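Glutathione uptake transporter (Shewanella oneidensis, PDB 4UVM) probably carries peptides across the membrane as a proton-coupled oligopeptide symporter of the major facilitator superfamily. Local coordinates at residues I323-D328 / T392-M397. Numbering follows the deposited sequence.
Sequences ILQAND and TIQLMM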
ATOM      1  N   ILE A 323      13.358  11.273  -2.685  1.00 58.50           N
ATOM      2  CA  ILE A 323      14.788  11.002  -2.590  1.00 60.79           C
ATOM      3  C   ILE A 323      15.531  11.711  -3.714  1.00 62.64           C
ATOM      4  O   ILE A 323      16.582  12.319  -3.498  1.00 63.38           O
ATOM      5  CB  ILE A 323      15.085   9.496  -2.653  1.00 61.66           C
ATOM      6  CG1 ILE A 323      14.494   8.785  -1.434  1.00 60.27           C
ATOM      7  CG2 ILE A 323      16.585   9.248  -2.740  1.00 61.70           C
ATOM      8  CD1 ILE A 323      14.806   7.304  -1.383  1.00 61.13           C
ATOM      9  N   LEU A 324      14.966  11.624  -4.913  1.00 61.34           N
ATOM     10  CA  LEU A 324      15.506  12.287  -6.093  1.00 58.14           C
ATOM     11  C   LEU A 324      15.688  13.784  -5.864  1.00 62.83           C
ATOM     12  O   LEU A 324      16.689  14.369  -6.282  1.00 65.68           O
ATOM     13  CB  LEU A 324      14.590  12.044  -7.293  1.00 51.89           C
ATOM     14  CG  LEU A 324      14.953  10.866  -8.198  1.00 54.02           C
ATOM     15  CD1 LEU A 324      15.260   9.617  -7.395  1.00 60.32           C
ATOM     16  CD2 LEU A 324      13.841  10.595  -9.196  1.00 57.58           C
ATOM     17  N   GLN A 325      14.720  14.397  -5.194  1.00 61.23           N
ATOM     18  CA  GLN A 325      14.785  15.823  -4.907  1.00 64.39           C
ATOM     19  C   GLN A 325      15.878  16.123  -3.889  1.00 66.56           C
ATOM     20  O   GLN A 325      16.567  17.136  -3.987  1.00 74.82           O
ATOM     21  CB  GLN A 325      13.435  16.336  -4.400  1.00 65.77           C
ATOM     22  CG  GLN A 325      13.382  17.842  -4.193  1.00 65.50           C
ATOM     23  CD  GLN A 325      12.095  18.300  -3.539  1.00 67.46           C
ATOM     24  OE1 GLN A 325      11.932  18.196  -2.323  1.00 67.26           O
ATOM     25  NE2 GLN A 325      11.173  18.814  -4.344  1.00 68.55           N
ATOM     26  N   ALA A 326      16.037  15.234  -2.913  1.00 64.24           N
ATOM     27  CA  ALA A 326      17.018  15.429  -1.852  1.00 68.11           C
ATOM     28  C   ALA A 326      18.445  15.322  -2.382  1.00 69.37           C
ATOM     29  O   ALA A 326      19.388  15.815  -1.759  1.00 68.24           O
ATOM     30  CB  ALA A 326      16.791  14.423  -0.736  1.00 68.67           C
ATOM     31  N   ASN A 327      18.596  14.672  -3.532  1.00 66.53           N
ATOM     32  CA  ASN A 327      19.897  14.536  -4.179  1.00 67.25           C
ATOM     33  C   ASN A 327      20.470  15.875  -4.632  1.00 69.47           C
ATOM     34  O   ASN A 327      21.683  16.036  -4.740  1.00 71.95           O
ATOM     35  CB  ASN A 327      19.797  13.595  -5.382  1.00 69.42           C
ATOM     36  CG  ASN A 327      19.625  12.147  -4.979  1.00 64.01           C
ATOM     37  OD1 ASN A 327      19.931  11.765  -3.848  1.00 61.55           O
ATOM     38  ND2 ASN A 327      19.147  11.329  -5.911  1.00 60.61           N
ATOM     39  N   ASP A 328      19.586  16.828  -4.904  1.00 67.48           N
ATOM     40  CA  ASP A 328      19.992  18.130  -5.415  1.00 63.42           C
ATOM     41  C   ASP A 328      19.823  19.216  -4.363  1.00 66.55           C
ATOM     42  O   ASP A 328      19.576  20.376  -4.687  1.00 71.34           O
ATOM     43  CB  ASP A 328      19.191  18.473  -6.671  1.00 64.95           C
ATOM     44  CG  ASP A 328      19.506  17.547  -7.829  1.00 68.50           C
ATOM     45  OD1 ASP A 328      20.091  16.469  -7.584  1.00 67.60           O
ATOM     46  OD2 ASP A 328      19.174  17.897  -8.982  1.00 69.00           O
ATOM     47  N   THR A 392       6.656  23.694  -4.129  1.00 75.69           N
ATOM     48  CA  THR A 392       7.272  25.016  -4.077  1.00 76.63           C
ATOM     49  C   THR A 392       8.783  24.891  -3.928  1.00 78.48           C
ATOM     50  O   THR A 392       9.534  25.651  -4.539  1.00 82.16           O
ATOM     51  CB  THR A 392       6.720  25.874  -2.918  1.00 75.92           C
ATOM     52  OG1 THR A 392       7.029  25.250  -1.665  1.00 81.75           O
ATOM     53  CG2 THR A 392       5.214  26.045  -3.046  1.00 75.68           C
ATOM     54  N   ILE A 393       9.218  23.930  -3.116  1.00 74.16           N
ATOM     55  CA  ILE A 393      10.638  23.674  -2.904  1.00 72.37           C
ATOM     56  C   ILE A 393      11.345  23.401  -4.229  1.00 74.46           C
ATOM     57  O   ILE A 393      12.426  23.929  -4.489  1.00 79.09           O
ATOM     58  CB  ILE A 393      10.854  22.486  -1.943  1.00 70.76           C
ATOM     59  CG1 ILE A 393      10.568  22.912  -0.502  1.00 73.03           C
ATOM     60  CG2 ILE A 393      12.268  21.946  -2.057  1.00 75.47           C
ATOM     61  CD1 ILE A 393      10.859  21.843   0.532  1.00 73.36           C
ATOM     62  N   GLN A 394      10.716  22.588  -5.071  1.00 73.86           N
ATOM     63  CA  GLN A 394      11.253  22.284  -6.391  1.00 77.31           C
ATOM     64  C   GLN A 394      11.332  23.545  -7.245  1.00 81.20           C
ATOM     65  O   GLN A 394      12.312  23.761  -7.955  1.00 80.52           O
ATOM     66  CB  GLN A 394      10.398  21.225  -7.087  1.00 74.75           C
ATOM     67  CG  GLN A 394      11.030  20.645  -8.334  1.00 75.96           C
ATOM     68  CD  GLN A 394      12.323  19.916  -8.041  1.00 75.72           C
ATOM     69  OE1 GLN A 394      12.516  19.390  -6.946  1.00 74.17           O
ATOM     70  NE2 GLN A 394      13.222  19.888  -9.018  1.00 89.33           N
ATOM     71  N   LEU A 395      10.293  24.372  -7.170  1.00 87.37           N
ATOM     72  CA  LEU A 395      10.282  25.666  -7.845  1.00 79.44           C
ATOM     73  C   LEU A 395      11.357  26.581  -7.279  1.00 81.20           C
ATOM     74  O   LEU A 395      12.131  27.192  -8.017  1.00 81.55           O
ATOM     75  CB  LEU A 395       8.914  26.338  -7.707  1.00 74.74           C
ATOM     76  CG  LEU A 395       7.758  25.763  -8.520  1.00 74.24           C
ATOM     77  CD1 LEU A 395       6.556  26.692  -8.452  1.00 71.00           C
ATOM     78  CD2 LEU A 395       8.189  25.538  -9.957  1.00 76.90           C
ATOM     79  N   MET A 396      11.387  26.668  -5.955  1.00 79.36           N
ATOM     80  CA  MET A 396      12.310  27.545  -5.257  1.00 79.27           C
ATOM     81  C   MET A 396      13.761  27.124  -5.469  1.00 86.17           C
ATOM     82  O   MET A 396      14.659  27.964  -5.497  1.00 92.08           O
ATOM     83  CB  MET A 396      11.972  27.572  -3.767  1.00 76.85           C
ATOM     84  CG  MET A 396      12.871  28.453  -2.941  1.00 80.38           C
ATOM     85  SD  MET A 396      12.295  28.587  -1.243  1.00 98.78           S
ATOM     86  CE  MET A 396      10.683  29.328  -1.499  1.00 84.84           C
ATOM     87  N   MET A 397      13.993  25.826  -5.642  1.00 85.49           N
ATOM     88  CA  MET A 397      15.359  25.348  -5.818  1.00 85.70           C
ATOM     89  C   MET A 397      15.692  25.096  -7.290  1.00 86.77           C
ATOM     90  O   MET A 397      16.770  24.602  -7.612  1.00 90.50           O
ATOM     91  CB  MET A 397      15.601  24.086  -4.979  1.00 85.71           C
ATOM     92  CG  MET A 397      15.256  22.770  -5.652  1.00 84.88           C
ATOM     93  SD  MET A 397      15.761  21.373  -4.624  1.00126.85           S
ATOM     94  CE  MET A 397      15.931  20.097  -5.866  1.00 80.00           C
TER
HETATM   95  O   HOH W   1      16.391  18.885  -8.847  1.00 57.16           O
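Q325 and Q394 run past each other in opposite directions and join through their side-chain amides, whose planes lie only 13° apart. Q325 NE2 donates to Q394 OE1 over 3.0 Å, meeting a lone pair in the carbonyl plane with an N-H...O angle of 152°. With CG anti to the backbone N (chi1 -175°) and the chain extended beyond, Q325 spans the gap between the helices; Q394 bends at chi2, which swings its amide back toward the partner. NE2 of Q325 also bonds V390 O, so two acceptors on helix 372-396 hold this amide. I393 CG2 touches Q325 OE1 at 3.8 Å, its side chain crossing that of Q325 at about a right angle. M397, extended beyond CG, brings its methyl CE in at 3.6 Å from Q325 O and 3.7 Å from D328 CB. A water donates to D328 OD2 and weakly accepts from Q394 NE2. With Q325 cut back to an alanine, Q394 OE1 and V390 O would probably lose this donor and a gap open beside I393 CG2. The arrangement is a side-chain amide-to-amide hydrogen bond joining the short helix 321-326 to the C-terminal end of helix 372-396, probably membrane-spanning, in the helical MFS fold.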